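Local coordinates for Hit-like protein involved in cell-cycle regulation (Bartonella henselae, PDB 3LB5) that probably binds nucleotides and hydrolyses nucleotide conjugates as a dimeric histidine triad (HIT) protein of the HINT type, with a proposed role in cell-cycle regulation, at residues Val45-Asp49 against Asp50-Phe54; Pro86-Lys89 against Ala90-Lys93. All coordinates share one frame; numbering follows the deposited sequence.

Interaction 1 of 2, residues Val45-Asp49 against Asp50-Phe54; sequences VYEDD and DVIAF
Val45 and Tyr46 both face Ala53, which makes a classic beta bulge at the open end of this hairpin. Val45 N donates to Ala53 O over 2.8 Å, and Tyr46 N adds a weak bond to the same oxygen. The CG2 methyl of Val45 lies against Ala53 CB at 3.7 Å, and the Val45 side chain also touches Ala154 and Ile157 of helix 147-160. Tyr46 O takes a nearly straight bond from Ala53 N (2.8 Å, 172° at the hydrogen). With CG anti to the backbone N (chi1 170°), the Tyr46 ring runs along the sheet face that also carries Ala53, and CE2 reaches Val51 CG2 obliquely at 3.9 Å. Strands 44-47 and 51-55 form this antiparallel hairpin, with 44-47 at the edge of the five-stranded sheet of the HIT domain and 51-55 bonded on its far side to strand 65-69. Glu47 projects from the other face beside Ile52, the two side chains pointing the same way with CG and CG1 in contact; its carboxylate forms salt bridges with Lys70 and Arg44. Asp48 N closes the last strand-like bond, to Val51 O at 3.2 Å. Its side chain then turns back over the loop: chi1 of 62° sets CG between the backbone N and carbonyl carbon, bringing OD1 to Asp50 N (2.8 Å) and Val51 N (2.9 Å). The two donors approach from opposite faces of the carboxylate plane, so one oxygen holds the amides of Asp50 and Val51 together. A water bonded to Asp50 OD2 at 2.8 Å also reaches Asp48 OD2, weakly.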
# COMPACT_ATOMS: atom_id res chain seq x y z
N VAL B 45 -8.08 -1.01 17.19
CA VAL B 45 -6.80 -0.85 17.86
C VAL B 45 -6.37 0.62 17.98
O VAL B 45 -5.63 0.97 18.88
CB VAL B 45 -5.68 -1.71 17.20
CG1 VAL B 45 -6.02 -3.20 17.28
CG2 VAL B 45 -5.43 -1.33 15.76
N TYR B 46 -6.86 1.46 17.09
CA TYR B 46 -6.46 2.87 17.05
C TYR B 46 -7.53 3.65 16.29
O TYR B 46 -8.18 3.11 15.39
CB TYR B 46 -5.07 3.03 16.39
CG TYR B 46 -4.65 4.47 16.08
CD1 TYR B 46 -4.17 5.31 17.08
CD2 TYR B 46 -4.74 4.98 14.78
CE1 TYR B 46 -3.80 6.63 16.81
CE2 TYR B 46 -4.38 6.32 14.50
CZ TYR B 46 -3.91 7.13 15.52
OH TYR B 46 -3.53 8.44 15.27
N GLU B 47 -7.69 4.91 16.66
CA GLU B 47 -8.67 5.79 16.05
C GLU B 47 -8.27 7.25 16.31
O GLU B 47 -7.80 7.58 17.39
CB GLU B 47 -10.04 5.48 16.67
CG GLU B 47 -11.21 6.21 16.05
CD GLU B 47 -12.57 5.78 16.61
OE1 GLU B 47 -13.55 6.47 16.27
OE2 GLU B 47 -12.66 4.76 17.35
N ASP B 48 -8.41 8.09 15.30
CA ASP B 48 -8.35 9.53 15.49
C ASP B 48 -9.52 10.16 14.72
O ASP B 48 -10.44 9.45 14.35
CB ASP B 48 -6.97 10.09 15.10
CG ASP B 48 -6.60 9.88 13.64
OD1 ASP B 48 -7.50 9.75 12.75
OD2 ASP B 48 -5.37 9.88 13.35
N ASP B 49 -9.49 11.47 14.50
CA ASP B 49 -10.61 12.13 13.81
C ASP B 49 -10.83 11.62 12.37
O ASP B 49 -11.95 11.74 11.83
CB ASP B 49 -10.39 13.64 13.79
CG ASP B 49 -10.84 14.32 15.09
OD1 ASP B 49 -11.82 13.84 15.74
OD2 ASP B 49 -10.24 15.35 15.45
N ASP B 50 -9.79 11.02 11.79
CA ASP B 50 -9.80 10.73 10.36
C ASP B 50 -9.76 9.24 10.01
O ASP B 50 -10.07 8.86 8.89
CB ASP B 50 -8.64 11.45 9.68
CG ASP B 50 -8.78 12.97 9.77
OD1 ASP B 50 -9.87 13.47 9.51
OD2 ASP B 50 -7.80 13.66 10.12
N VAL B 51 -9.35 8.39 10.95
CA VAL B 51 -9.17 6.98 10.58
C VAL B 51 -9.55 6.03 11.69
O VAL B 51 -9.58 6.41 12.86
CB VAL B 51 -7.69 6.64 10.18
CG1 VAL B 51 -7.11 7.64 9.19
CG2 VAL B 51 -6.80 6.55 11.40
N ILE B 52 -9.76 4.78 11.31
CA ILE B 52 -9.97 3.72 12.25
C ILE B 52 -9.09 2.59 11.82
O ILE B 52 -9.02 2.27 10.64
CB ILE B 52 -11.42 3.21 12.25
CG1 ILE B 52 -12.42 4.35 12.51
CG2 ILE B 52 -11.59 2.16 13.34
CD1 ILE B 52 -13.87 3.93 12.23
N ALA B 53 -8.39 2.00 12.79
CA ALA B 53 -7.62 0.78 12.56
C ALA B 53 -8.22 -0.32 13.39
O ALA B 53 -8.50 -0.13 14.58
CB ALA B 53 -6.12 0.99 12.93
N PHE B 54 -8.41 -1.48 12.77
CA PHE B 54 -9.20 -2.53 13.39
C PHE B 54 -8.75 -3.89 12.86
O PHE B 54 -8.12 -3.98 11.81
CB PHE B 54 -10.71 -2.28 13.17
CG PHE B 54 -11.13 -2.27 11.72
CD1 PHE B 54 -11.64 -3.44 11.11
CD2 PHE B 54 -11.03 -1.11 10.95
CE1 PHE B 54 -12.04 -3.44 9.76
CE2 PHE B 54 -11.43 -1.10 9.58
CZ PHE B 54 -11.93 -2.29 8.98
O HOH W 1 -5.70 12.88 11.81

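Interaction 2 of 2, residues Pro86-Lys89 against Ala90-Lys93; sequences PVIK and AVQK
Four successive i to i+4 backbone hydrogen bonds carry the helix from Pro86-Lys89 into Ala90-Lys93, and their geometry changes along the way. The first, Ala90 N to Pro86 O, is long at 3.2 Å, its donor standing 36° above the carbonyl plane, just after the kink where the proline nitrogen makes no bond to the preceding turn. Val91 N to Val87 O is shorter (2.8 Å) and lies in the carbonyl plane. Among the side chains, Val91 is shared by two residues of the turn before it. Its CG2, beside its own backbone N, sits 3.2 Å from Val87 O and meets Val87 CG1 at 4.1 Å. From the neighbouring position Ile88 brings CD1 obliquely to Val91 CB, also at 4.1 Å; the bend at chi2 (60°) swings that methyl forward, toward the next turn. One water donates to both Lys89 O and Gln92 OE1, 2.7 Å from each, bridging backbone and side chain. The Gln92 amide is gripped further by the second subunit, NE2 bonding Ala79 O and Leu76 O there and OE1 bonding Thr81 OG1. Helix 81-101 lies between the second subunit and its own sheet: Ile88 and Gln92 pack on Leu84 of the second subunit, Val87 and Ala90 on Val51 of strand 51-55, and Val91 touches both sides, meeting Leu76 of the second subunit as well as Val67 of strand 65-69 and Phe126 of strand 126-131 in its own chain.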
# COMPACT_ATOMS: atom_id res chain seq x y z
N PRO B 86 -3.63 11.59 6.58
CA PRO B 86 -3.84 10.88 7.85
C PRO B 86 -3.92 9.37 7.69
O PRO B 86 -3.58 8.65 8.62
CB PRO B 86 -5.16 11.46 8.38
CG PRO B 86 -5.83 12.02 7.21
CD PRO B 86 -4.70 12.58 6.36
N VAL B 87 -4.37 8.88 6.53
CA VAL B 87 -4.40 7.42 6.31
C VAL B 87 -2.99 6.83 6.31
O VAL B 87 -2.72 5.88 7.04
CB VAL B 87 -5.19 7.02 5.03
CG1 VAL B 87 -4.97 5.53 4.64
CG2 VAL B 87 -6.72 7.29 5.25
N ILE B 88 -2.10 7.41 5.52
CA ILE B 88 -0.76 6.85 5.39
C ILE B 88 0.03 7.00 6.70
O ILE B 88 0.81 6.11 7.05
CB ILE B 88 0.01 7.43 4.17
CG1 ILE B 88 1.15 6.48 3.77
CG2 ILE B 88 0.56 8.84 4.44
CD1 ILE B 88 0.70 5.08 3.39
N LYS B 89 -0.17 8.10 7.41
CA LYS B 89 0.44 8.27 8.73
C LYS B 89 0.05 7.13 9.67
O LYS B 89 0.89 6.57 10.39
CB LYS B 89 0.07 9.63 9.33
CG LYS B 89 0.29 9.76 10.84
CD LYS B 89 0.39 11.22 11.29
CE LYS B 89 -0.96 11.92 11.23
NZ LYS B 89 -0.87 13.30 11.81
N ALA B 90 -1.24 6.79 9.67
CA ALA B 90 -1.76 5.73 10.52
C ALA B 90 -1.29 4.35 10.02
O ALA B 90 -0.98 3.47 10.82
CB ALA B 90 -3.29 5.82 10.56
N VAL B 91 -1.21 4.18 8.70
CA VAL B 91 -0.62 2.94 8.14
C VAL B 91 0.84 2.75 8.64
O VAL B 91 1.24 1.63 8.97
CB VAL B 91 -0.63 2.97 6.60
CG1 VAL B 91 0.18 1.81 5.97
CG2 VAL B 91 -2.07 2.94 6.07
N GLN B 92 1.63 3.83 8.69
CA GLN B 92 3.00 3.72 9.20
C GLN B 92 2.99 3.42 10.69
O GLN B 92 3.73 2.55 11.16
CB GLN B 92 3.80 4.99 8.92
CG GLN B 92 5.15 4.98 9.61
CD GLN B 92 5.88 6.29 9.50
OE1 GLN B 92 5.36 7.35 9.86
NE2 GLN B 92 7.12 6.22 9.01
N LYS B 93 2.14 4.12 11.43
CA LYS B 93 2.05 3.92 12.88
C LYS B 93 1.64 2.48 13.20
O LYS B 93 2.21 1.87 14.10
CB LYS B 93 1.05 4.91 13.48
CG LYS B 93 1.09 5.04 15.00
CD LYS B 93 -0.05 5.97 15.46
CE LYS B 93 -0.03 6.21 16.96
NZ LYS B 93 1.21 6.89 17.45
O HOH W 2 3.12 7.59 11.43

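Interactions 1 and 2 follow one another along the chain and meet directly, their centres about 10 Å apart: the hairpin of 45-54 packs against the sheet-facing side of helix segment 86-93. Val51 CG2 touches Ala90 CB at 3.7 Å, and Asp50 CB meets Pro86 CB at the same distance, so the hairpin turn lies beside the proline kink. Two helical turns beyond Pro86, Tyr46 CE1 rests on Lys93 CE (3.8 Å). Interaction 2 also takes part in the dimer interface, by the hydrogen bonds of Gln92 and by packing of Ile88, Lys89 and Val91, whereas interaction 1 stays within its own chain. On the hairpin, the Phe54 side chain approaches a bound unidentified ligand to about 4 Å.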